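Local coordinates for protein oxidized polyvinyl alcohol hydrolase (Sphingopyxis, PDB 3WLA) that hydrolyses beta-diketones such as 4,6-nonanedione and cleaves oxidized polyvinyl alcohol in the second step of polyvinyl alcohol breakdown, at residues Lys31-Val36 against Val135-Ala140; Trp50-Gly55 against Gly70-Leu75; Ile83-Gln88 against Glu139-Cys144; Thr292-Leu297 against Ala319-Tyr324. All blocks are in the same frame, centred on the assembly; numbering follows the deposited sequence.

Overall arrangement
Contacts 1 to 3 join strands of the mixed sheet of an alpha/beta-hydrolase fold to a helix or loop; contact 4 joins helix 292-304 to the loop leading into edge strand 325-328. Contacts 1 and 3, centres about 4 Å apart, share helix 133-145, which covers adjacent strands 31-38 and 81-85. Contact 2, about 13 Å from contact 3 between centres, sits on the next strand, 47-53, with run 70-75 on the opposite face. Contact 4, about 29 Å from contact 1 between centres, touches contact 2 through N71 and D293. Along the chain contact 1 opens first and spans contact 2; contacts 3 and 4 follow. Contacts 1 to 3 thus cover both faces of the sheet carrying the probable nucleophile, S162.

Contact 1: Lys31-Val36 against Val135-Ala140; sequences KKRAFV and VRFLEA
Two successive bends in the R33 side chain, chi2 -59° and chi3 -60°, curl it back so that both its CB and its guanidinium reach F137. The phenylalanine answers with CG anti to its own backbone nitrogen, which sends the ring from the helix out to the strand. R33 CB then sits over one face of that ring, toward the rim, 3.3 Å from F137 CE1 and 3.7 Å from the F137 ring centroid, a close CH-pi contact. Farther out on the same side chain, R33 CZ comes 3.5 Å from F137 CD2. The guanidinium does not lie flat on the ring: the two planes are tilted 34° apart. Its charge is met by a salt bridge from NH1 to D134 and by a hydrogen bond from NH2 to the carbonyl of V86, which hold the group in its place beside the phenylalanine.

The edge of the F137 ring is used as well. F35 CD1 approaches F137 CZ at 3.7 Å, near the plane of the F137 ring, and the carbonyl A34 O is 3.6 Å from the same CZ. The ring therefore lies against three consecutive residues of the strand, R33 over one face and A34 O and F35 CD1 near its edge; its other neighbours include S28 and P85. The contact is buried, and no hydrogen bond crosses it directly. Strand 31-38, antiparallel to both 21-28 and 81-85, belongs to the N-terminal antiparallel part of the sheet. A helix covering one face of the central sheet is the layered alpha/beta arrangement of the alpha/beta-hydrolase fold, and here F137 makes that join.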
# COMPACT_ATOMS: atom_id res chain seq x y z
N LYS A 31 -11.09 -17.68 5.58
CA LYS A 31 -11.79 -17.22 4.39
C LYS A 31 -11.12 -17.84 3.17
O LYS A 31 -10.00 -18.32 3.26
CB LYS A 31 -11.73 -15.68 4.31
CG LYS A 31 -12.44 -14.95 5.47
CD LYS A 31 -12.06 -13.46 5.54
CE LYS A 31 -13.09 -12.74 6.39
NZ LYS A 31 -12.51 -11.57 7.01
N LYS A 32 -11.81 -17.83 2.04
CA LYS A 32 -11.25 -18.32 0.80
C LYS A 32 -10.72 -17.10 0.01
O LYS A 32 -11.50 -16.29 -0.48
CB LYS A 32 -12.31 -19.09 -0.00
CG LYS A 32 -12.69 -20.46 0.68
CD LYS A 32 -13.74 -21.23 -0.12
CE LYS A 32 -14.38 -22.36 0.71
NZ LYS A 32 -15.78 -22.74 0.24
N ARG A 33 -9.41 -17.01 -0.13
CA ARG A 33 -8.82 -15.84 -0.80
C ARG A 33 -8.21 -16.18 -2.16
O ARG A 33 -7.93 -17.35 -2.46
CB ARG A 33 -7.78 -15.20 0.12
CG ARG A 33 -8.29 -14.81 1.52
CD ARG A 33 -9.47 -13.80 1.46
NE ARG A 33 -9.08 -12.54 0.78
CZ ARG A 33 -8.54 -11.49 1.42
NH1 ARG A 33 -8.31 -11.52 2.73
NH2 ARG A 33 -8.29 -10.38 0.75
N ALA A 34 -8.05 -15.15 -2.98
CA ALA A 34 -7.55 -15.31 -4.33
C ALA A 34 -6.45 -14.28 -4.64
O ALA A 34 -6.39 -13.19 -4.01
CB ALA A 34 -8.72 -15.16 -5.32
N PHE A 35 -5.60 -14.61 -5.60
CA PHE A 35 -4.49 -13.73 -6.02
C PHE A 35 -3.89 -14.18 -7.36
O PHE A 35 -4.01 -15.36 -7.75
CB PHE A 35 -3.41 -13.65 -4.92
CG PHE A 35 -2.84 -14.99 -4.51
CD1 PHE A 35 -3.33 -15.67 -3.41
CD2 PHE A 35 -1.77 -15.56 -5.24
CE1 PHE A 35 -2.77 -16.93 -3.00
CE2 PHE A 35 -1.19 -16.79 -4.87
CZ PHE A 35 -1.68 -17.48 -3.75
N VAL A 36 -3.30 -13.23 -8.09
CA VAL A 36 -2.74 -13.52 -9.40
C VAL A 36 -1.21 -13.51 -9.32
O VAL A 36 -0.61 -12.57 -8.84
CB VAL A 36 -3.29 -12.50 -10.42
CG1 VAL A 36 -2.75 -12.74 -11.80
CG2 VAL A 36 -4.82 -12.60 -10.46
N VAL A 135 -3.91 -7.85 6.42
CA VAL A 135 -2.47 -7.79 6.63
C VAL A 135 -1.89 -9.22 6.70
O VAL A 135 -0.81 -9.47 6.18
CB VAL A 135 -2.11 -7.05 7.94
CG1 VAL A 135 -0.60 -7.23 8.25
CG2 VAL A 135 -2.41 -5.55 7.82
N ARG A 136 -2.63 -10.15 7.31
CA ARG A 136 -2.13 -11.52 7.46
C ARG A 136 -2.16 -12.29 6.15
O ARG A 136 -1.26 -13.09 5.87
CB ARG A 136 -2.94 -12.26 8.55
CG ARG A 136 -2.47 -11.85 9.98
CD ARG A 136 -3.27 -12.52 11.09
NE ARG A 136 -4.71 -12.22 11.06
CZ ARG A 136 -5.29 -11.33 11.86
NH1 ARG A 136 -4.57 -10.61 12.74
NH2 ARG A 136 -6.61 -11.15 11.78
N PHE A 137 -3.20 -12.05 5.38
CA PHE A 137 -3.33 -12.68 4.08
C PHE A 137 -2.16 -12.32 3.18
O PHE A 137 -1.49 -13.23 2.59
CB PHE A 137 -4.62 -12.26 3.41
CG PHE A 137 -4.71 -12.70 1.97
CD1 PHE A 137 -4.43 -14.03 1.62
CD2 PHE A 137 -5.07 -11.79 0.95
CE1 PHE A 137 -4.52 -14.48 0.29
CE2 PHE A 137 -5.17 -12.23 -0.39
CZ PHE A 137 -4.88 -13.58 -0.72
N LEU A 138 -1.90 -11.00 3.04
CA LEU A 138 -0.83 -10.56 2.18
C LEU A 138 0.48 -11.26 2.55
O LEU A 138 1.18 -11.74 1.67
CB LEU A 138 -0.66 -9.01 2.26
CG LEU A 138 -1.95 -8.29 1.79
CD1 LEU A 138 -1.86 -6.87 2.21
CD2 LEU A 138 -2.25 -8.49 0.28
N GLU A 139 0.81 -11.35 3.84
CA GLU A 139 2.08 -12.02 4.18
C GLU A 139 2.08 -13.53 3.83
O GLU A 139 3.06 -14.05 3.28
CB GLU A 139 2.40 -11.85 5.66
CG GLU A 139 3.69 -12.57 6.08
CD GLU A 139 3.96 -12.48 7.55
OE1 GLU A 139 3.54 -11.49 8.20
OE2 GLU A 139 4.63 -13.41 8.06
N ALA A 140 0.99 -14.21 4.19
CA ALA A 140 0.83 -15.64 3.97
C ALA A 140 0.89 -15.96 2.49
O ALA A 140 1.50 -16.97 2.06
CB ALA A 140 -0.50 -16.08 4.55

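Contact 2: Trp50-Gly55 against Gly70-Leu75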
# COMPACT_ATOMS: atom_id res chain seq x y z
N TRP A 50 6.99 -7.74 -5.94
CA TRP A 50 6.11 -6.56 -6.05
C TRP A 50 4.66 -7.06 -5.85
O TRP A 50 4.21 -7.98 -6.55
CB TRP A 50 6.27 -5.93 -7.43
CG TRP A 50 5.35 -4.76 -7.81
CD1 TRP A 50 4.76 -4.56 -9.04
CD2 TRP A 50 4.99 -3.62 -7.01
NE1 TRP A 50 4.07 -3.37 -9.06
CE2 TRP A 50 4.17 -2.77 -7.83
CE3 TRP A 50 5.28 -3.22 -5.69
CZ2 TRP A 50 3.64 -1.57 -7.39
CZ3 TRP A 50 4.75 -2.02 -5.22
CH2 TRP A 50 3.93 -1.20 -6.08
N VAL A 51 3.95 -6.49 -4.87
CA VAL A 51 2.57 -6.88 -4.59
C VAL A 51 1.70 -5.62 -4.75
O VAL A 51 1.45 -4.89 -3.79
CB VAL A 51 2.46 -7.47 -3.14
CG1 VAL A 51 1.02 -7.78 -2.79
CG2 VAL A 51 3.31 -8.72 -3.03
N PRO A 52 1.26 -5.34 -5.99
CA PRO A 52 0.44 -4.17 -6.26
C PRO A 52 -1.04 -4.38 -5.92
O PRO A 52 -1.59 -5.40 -6.29
CB PRO A 52 0.65 -3.95 -7.77
CG PRO A 52 0.71 -5.39 -8.29
CD PRO A 52 1.59 -6.06 -7.24
N MET A 53 -1.67 -3.40 -5.27
CA MET A 53 -3.08 -3.49 -4.87
C MET A 53 -3.95 -2.42 -5.42
O MET A 53 -3.56 -1.21 -5.40
CB MET A 53 -3.20 -3.41 -3.33
CG MET A 53 -2.70 -4.65 -2.67
SD MET A 53 -2.77 -4.64 -0.91
CE MET A 53 -1.41 -3.27 -0.58
N VAL A 54 -5.13 -2.84 -5.93
CA VAL A 54 -6.12 -1.89 -6.46
C VAL A 54 -6.80 -1.22 -5.27
O VAL A 54 -6.66 -1.62 -4.12
CB VAL A 54 -7.28 -2.59 -7.26
CG1 VAL A 54 -6.78 -3.06 -8.63
CG2 VAL A 54 -7.76 -3.81 -6.48
N GLY A 55 -7.59 -0.22 -5.62
CA GLY A 55 -8.35 0.53 -4.68
C GLY A 55 -9.83 0.14 -4.65
O GLY A 55 -10.20 -1.02 -4.47
N GLY A 70 -2.27 0.86 -14.56
CA GLY A 70 -0.94 0.58 -14.01
C GLY A 70 -0.05 -0.37 -14.79
O GLY A 70 1.15 -0.25 -14.73
N ASN A 71 -0.63 -1.36 -15.46
CA ASN A 71 0.17 -2.34 -16.23
C ASN A 71 1.29 -2.91 -15.36
O ASN A 71 2.47 -3.05 -15.80
CB ASN A 71 0.71 -1.64 -17.50
CG ASN A 71 1.28 -2.62 -18.55
OD1 ASN A 71 0.78 -3.75 -18.70
ND2 ASN A 71 2.33 -2.19 -19.27
N ASN A 72 0.93 -3.29 -14.13
CA ASN A 72 1.91 -3.80 -13.18
C ASN A 72 2.53 -5.16 -13.56
O ASN A 72 3.63 -5.45 -13.12
CB ASN A 72 1.33 -3.84 -11.77
CG ASN A 72 1.37 -2.47 -11.12
OD1 ASN A 72 2.44 -2.03 -10.70
ND2 ASN A 72 0.23 -1.77 -11.06
N ALA A 73 1.88 -5.95 -14.41
CA ALA A 73 2.47 -7.22 -14.80
C ALA A 73 3.78 -7.00 -15.56
O ALA A 73 4.61 -7.89 -15.68
CB ALA A 73 1.47 -8.06 -15.71
N LYS A 74 3.95 -5.81 -16.11
CA LYS A 74 5.14 -5.51 -16.90
C LYS A 74 6.43 -5.63 -16.07
O LYS A 74 7.50 -5.95 -16.62
CB LYS A 74 4.98 -4.11 -17.49
CG LYS A 74 6.12 -3.61 -18.39
CD LYS A 74 6.15 -4.27 -19.73
CE LYS A 74 7.25 -3.63 -20.61
NZ LYS A 74 7.17 -2.13 -20.55
N LEU A 75 6.32 -5.43 -14.76
CA LEU A 75 7.49 -5.53 -13.92
C LEU A 75 8.10 -6.95 -13.95
O LEU A 75 9.28 -7.13 -13.70
CB LEU A 75 7.17 -5.12 -12.49
CG LEU A 75 7.10 -3.64 -12.11
CD1 LEU A 75 8.34 -2.92 -12.64
CD2 LEU A 75 5.85 -3.00 -12.62
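A single hydrogen bond is the polar part of this contact: W50 NE1 donates to N72 OD1 at 2.7 Å, with an N-H...O angle of 158°. From the indole's side the bond is neatly placed, since the oxygen lies in the ring plane at its edge. From the amide's side it is less regular, because the donor stands about 40° above the carbonyl plane, away from either lone pair. The other end of the amide has a partner too, N72 ND2 making a weak hydrogen bond to N63 of helix 60-65.

Van der Waals contacts flank this bond. The proline ring of P52 and the side chain of N72 lie alongside each other, pointing opposite ways, with P52 CB 3.7 Å from N72 CG and P52 CG 3.9 Å from N72 CB. The same P52 CB also rests over the rim of one face of the W50 indole, so the proline touches both partners of the hydrogen bond. The apolar pair is W50 with L75, which crosses the indole obliquely at its pyrrole corner, its CG 4.0 Å from W50 CD1 and its CD2 4.0 Å from W50 NE1. W50 reaches this spot because its first torsion is extended (chi1 174°), carrying the ring out from strand 47-53 toward the run 72-75. W287 and L300 pack against the indole from elsewhere in the fold.

All four touching residues are buried. The indole N-H would be costly to leave without an acceptor in such surroundings; N72 supplies one, and the apolar neighbours probably shield the bond from competing water.

Contact 3: Ile83-Gln88 against Glu139-Cys144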
# COMPACT_ATOMS: atom_id res chain seq x y z
N ILE A 83 2.80 -10.31 -7.51
CA ILE A 83 1.65 -11.05 -6.97
C ILE A 83 0.57 -9.99 -6.62
O ILE A 83 0.80 -9.12 -5.79
CB ILE A 83 2.03 -11.84 -5.69
CG1 ILE A 83 3.24 -12.72 -5.93
CG2 ILE A 83 0.84 -12.74 -5.23
CD1 ILE A 83 3.86 -13.17 -4.63
N SER A 84 -0.58 -10.03 -7.29
CA SER A 84 -1.62 -9.04 -6.98
C SER A 84 -2.76 -9.79 -6.29
O SER A 84 -3.32 -10.75 -6.88
CB SER A 84 -2.13 -8.38 -8.26
OG SER A 84 -2.93 -7.24 -7.94
N PRO A 85 -3.09 -9.41 -5.04
CA PRO A 85 -4.15 -10.01 -4.23
C PRO A 85 -5.51 -9.49 -4.57
O PRO A 85 -5.66 -8.33 -4.91
CB PRO A 85 -3.74 -9.66 -2.81
CG PRO A 85 -3.22 -8.22 -3.01
CD PRO A 85 -2.44 -8.29 -4.31
N VAL A 86 -6.50 -10.38 -4.48
CA VAL A 86 -7.87 -10.02 -4.74
C VAL A 86 -8.58 -9.58 -3.42
O VAL A 86 -8.43 -10.21 -2.35
CB VAL A 86 -8.65 -11.21 -5.38
CG1 VAL A 86 -10.13 -10.82 -5.55
CG2 VAL A 86 -8.01 -11.52 -6.80
N ARG A 87 -9.34 -8.49 -3.50
CA ARG A 87 -10.03 -7.95 -2.31
C ARG A 87 -11.12 -8.95 -1.83
O ARG A 87 -11.79 -9.56 -2.67
CB ARG A 87 -10.71 -6.62 -2.66
CG ARG A 87 -9.74 -5.44 -2.94
CD ARG A 87 -10.45 -4.31 -3.71
NE ARG A 87 -10.87 -4.87 -4.99
CZ ARG A 87 -11.62 -4.25 -5.90
NH1 ARG A 87 -12.04 -2.99 -5.68
NH2 ARG A 87 -11.96 -4.93 -7.03
N GLN A 88 -11.32 -9.07 -0.52
CA GLN A 88 -12.36 -9.98 0.02
C GLN A 88 -13.72 -9.75 -0.64
O GLN A 88 -14.39 -10.70 -1.04
CB GLN A 88 -12.53 -9.78 1.53
CG GLN A 88 -11.38 -10.20 2.35
CD GLN A 88 -11.52 -9.84 3.81
OE1 GLN A 88 -10.59 -9.27 4.41
NE2 GLN A 88 -12.67 -10.18 4.40
N GLU A 139 0.81 -11.35 3.84
CA GLU A 139 2.08 -12.02 4.18
C GLU A 139 2.08 -13.53 3.83
O GLU A 139 3.06 -14.05 3.28
CB GLU A 139 2.40 -11.85 5.66
CG GLU A 139 3.69 -12.57 6.08
CD GLU A 139 3.96 -12.48 7.55
OE1 GLU A 139 3.54 -11.49 8.20
OE2 GLU A 139 4.63 -13.41 8.06
N ALA A 140 0.99 -14.21 4.19
CA ALA A 140 0.83 -15.64 3.97
C ALA A 140 0.89 -15.96 2.49
O ALA A 140 1.50 -16.97 2.06
CB ALA A 140 -0.50 -16.08 4.55
N MET A 141 0.24 -15.09 1.70
CA MET A 141 0.25 -15.23 0.25
C MET A 141 1.70 -15.26 -0.30
O MET A 141 2.08 -16.17 -1.05
CB MET A 141 -0.48 -14.05 -0.37
CG MET A 141 -0.48 -14.01 -1.87
SD MET A 141 -1.28 -12.44 -2.50
CE MET A 141 0.05 -11.24 -2.16
N VAL A 142 2.49 -14.24 0.06
CA VAL A 142 3.86 -14.15 -0.43
C VAL A 142 4.63 -15.34 0.11
O VAL A 142 5.32 -16.00 -0.67
CB VAL A 142 4.53 -12.84 -0.02
CG1 VAL A 142 6.00 -12.86 -0.45
CG2 VAL A 142 3.80 -11.64 -0.72
N ARG A 143 4.54 -15.61 1.41
CA ARG A 143 5.26 -16.78 1.96
C ARG A 143 4.93 -18.07 1.18
O ARG A 143 5.81 -18.91 0.99
CB ARG A 143 4.95 -16.97 3.44
CG ARG A 143 5.78 -16.12 4.35
CD ARG A 143 5.46 -16.48 5.79
NE ARG A 143 5.98 -15.45 6.69
CZ ARG A 143 7.27 -15.25 6.96
NH1 ARG A 143 8.20 -16.02 6.41
NH2 ARG A 143 7.62 -14.26 7.76
N CYS A 144 3.70 -18.22 0.72
CA CYS A 144 3.32 -19.41 -0.03
C CYS A 144 3.89 -19.45 -1.45
O CYS A 144 4.40 -20.47 -1.88
CB CYS A 144 1.79 -19.59 -0.07
SG CYS A 144 1.18 -21.00 -1.09
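I83 lays its CG2 branch along the end of M141, 3.5 Å from both M141 SD and M141 CE, the two side chains lying side by side and pointing opposite ways. The methionine is extended from the helix and then turns at its last torsion (chi3 75°), which brings the terminal methyl round against the isoleucine and lets CE approach I83 CB as well, at 4.1 Å. On the other flank of the thioether, P85 CB lies 3.7 Å from M141 SD. The sulfur is thus shared by two alternate residues of the strand, I83 and P85, while S84 between them points to the opposite face of the sheet, toward helix 60-65. The other arm of I83 ends in a looser contact: its CD1 is 4.2 Å from V142 CG2.

Within the helix, R143 and E139 form a salt bridge. R143 NE bonds to E139 OE2 at 2.8 Å along the anti lone pair of that oxygen, with an angle of 160°, and NH2 reaches the same oxygen from above the carboxylate plane. One turn of helix separates the pair, and R143 NH1 makes a second salt bridge, to E9. C144, next along, is disulfide-bonded to C12, so this helix is tied to the N-terminal segment.

M141 and V142 also touch V51 of strand 47-53. Strand and helix run roughly antiparallel here, at 149°, the relation expected in a beta-alpha-beta crossover: strand 81-85 leads through helix 133-145 to the parallel strand 155-161, passing over 47-53, as in alpha/beta hydrolases.

Contact 4: Thr292-Leu297 against Ala319-Tyr324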
# COMPACT_ATOMS: atom_id res chain seq x y z
N THR A 292 4.10 5.94 -17.33
CA THR A 292 3.72 4.89 -16.38
C THR A 292 4.70 3.76 -16.19
O THR A 292 5.13 3.47 -15.05
CB THR A 292 2.32 4.31 -16.72
OG1 THR A 292 1.36 5.36 -16.61
CG2 THR A 292 1.95 3.17 -15.74
N ASP A 293 5.05 3.12 -17.29
CA ASP A 293 5.93 1.98 -17.23
C ASP A 293 7.27 2.37 -16.65
O ASP A 293 7.81 1.68 -15.80
CB ASP A 293 6.08 1.38 -18.62
CG ASP A 293 4.85 0.54 -19.06
OD1 ASP A 293 3.95 0.27 -18.26
OD2 ASP A 293 4.78 0.17 -20.24
N ALA A 294 7.79 3.51 -17.08
CA ALA A 294 9.08 3.95 -16.61
C ALA A 294 9.04 4.28 -15.12
O ALA A 294 9.97 3.95 -14.39
CB ALA A 294 9.52 5.17 -17.41
N PHE A 295 7.97 4.94 -14.67
CA PHE A 295 7.83 5.29 -13.27
C PHE A 295 7.77 4.04 -12.39
O PHE A 295 8.49 3.94 -11.35
CB PHE A 295 6.56 6.11 -13.02
CG PHE A 295 6.35 6.39 -11.57
CD1 PHE A 295 7.16 7.30 -10.90
CD2 PHE A 295 5.46 5.62 -10.82
CE1 PHE A 295 7.10 7.44 -9.50
CE2 PHE A 295 5.39 5.74 -9.43
CZ PHE A 295 6.20 6.64 -8.76
N ASN A 296 6.93 3.09 -12.78
CA ASN A 296 6.81 1.87 -12.00
C ASN A 296 8.17 1.18 -11.84
O ASN A 296 8.53 0.75 -10.75
CB ASN A 296 5.86 0.87 -12.67
CG ASN A 296 4.38 1.32 -12.65
OD1 ASN A 296 3.96 2.17 -11.88
ND2 ASN A 296 3.61 0.72 -13.53
N LEU A 297 8.90 1.05 -12.94
CA LEU A 297 10.21 0.38 -12.90
C LEU A 297 11.24 1.21 -12.11
O LEU A 297 12.06 0.64 -11.41
CB LEU A 297 10.75 0.15 -14.29
CG LEU A 297 12.15 -0.48 -14.34
CD1 LEU A 297 12.12 -1.92 -13.76
CD2 LEU A 297 12.58 -0.50 -15.84
N ALA A 319 17.11 10.29 -10.16
CA ALA A 319 15.98 11.06 -10.68
C ALA A 319 14.88 10.21 -11.28
O ALA A 319 15.16 9.29 -12.08
CB ALA A 319 16.47 12.03 -11.71
N PRO A 320 13.62 10.49 -10.91
CA PRO A 320 12.51 9.70 -11.47
C PRO A 320 12.23 10.20 -12.90
O PRO A 320 12.88 11.16 -13.40
CB PRO A 320 11.36 10.01 -10.51
CG PRO A 320 11.64 11.44 -10.09
CD PRO A 320 13.14 11.43 -9.89
N PRO A 321 11.34 9.51 -13.63
CA PRO A 321 11.05 9.97 -14.99
C PRO A 321 10.42 11.35 -14.92
O PRO A 321 10.02 11.83 -13.85
CB PRO A 321 10.04 8.94 -15.52
CG PRO A 321 10.40 7.71 -14.79
CD PRO A 321 10.70 8.20 -13.38
N GLU A 322 10.33 12.00 -16.06
CA GLU A 322 9.68 13.31 -16.14
C GLU A 322 8.21 13.09 -15.68
O GLU A 322 7.60 12.03 -15.99
CB GLU A 322 9.76 13.74 -17.61
CG GLU A 322 8.93 14.92 -18.05
CD GLU A 322 9.36 15.43 -19.45
OE1 GLU A 322 9.42 14.62 -20.44
OE2 GLU A 322 9.65 16.66 -19.54
N GLY A 323 7.68 14.06 -14.94
CA GLY A 323 6.32 14.01 -14.42
C GLY A 323 6.34 13.83 -12.92
O GLY A 323 5.30 13.88 -12.26
N TYR A 324 7.54 13.65 -12.36
CA TYR A 324 7.68 13.40 -10.94
C TYR A 324 8.80 14.19 -10.31
O TYR A 324 9.81 14.43 -10.93
CB TYR A 324 8.02 11.95 -10.68
CG TYR A 324 7.08 11.02 -11.34
CD1 TYR A 324 5.96 10.59 -10.67
CD2 TYR A 324 7.23 10.68 -12.67
CE1 TYR A 324 4.97 9.86 -11.33
CE2 TYR A 324 6.25 9.93 -13.34
CZ TYR A 324 5.12 9.55 -12.65
OH TYR A 324 4.07 8.97 -13.30
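The ring of P321 is the bump that meets the helix surface. Its CG comes up to the backbone where A294 passes into F295, 3.7 Å from both A294 C and F295 N, and the methyl A294 CB closes one side of the hollow at 3.8 Å from P321 CG. The F295 ring rises on another side, with F295 CD1 4.4 Å from P321 CD, and W298, one turn farther along the helix, also touches the proline.

Beside the proline, Y324 lies on F295 in an offset stack: the centroids are 4.2 Å apart and the planes 19° from parallel. F295 CG lies opposite its backbone nitrogen (chi1 176°), which carries the ring out against the tyrosine. The overlap is uneven, F295 CD1 sitting over the middle of the tyrosine ring while Y324 CE1 covers the rim of the phenylalanine, 3.4 Å from F295 CD1. Proline and tyrosine are the two ends of a type II beta turn, with G323 at the position where a positive phi (110°) is favoured, so one turn presents both rings to the helix. This loop follows helix 292-304, the last helix of the alpha/beta-hydrolase fold, and leads into strand 325-328 at the outer edge of the sheet. The tyrosine hydroxyl reaches past F295 CB, at 3.8 Å, to a hydrogen bond with the carbonyl of V290 just ahead of the helix, and P288 touches both aromatic side chains.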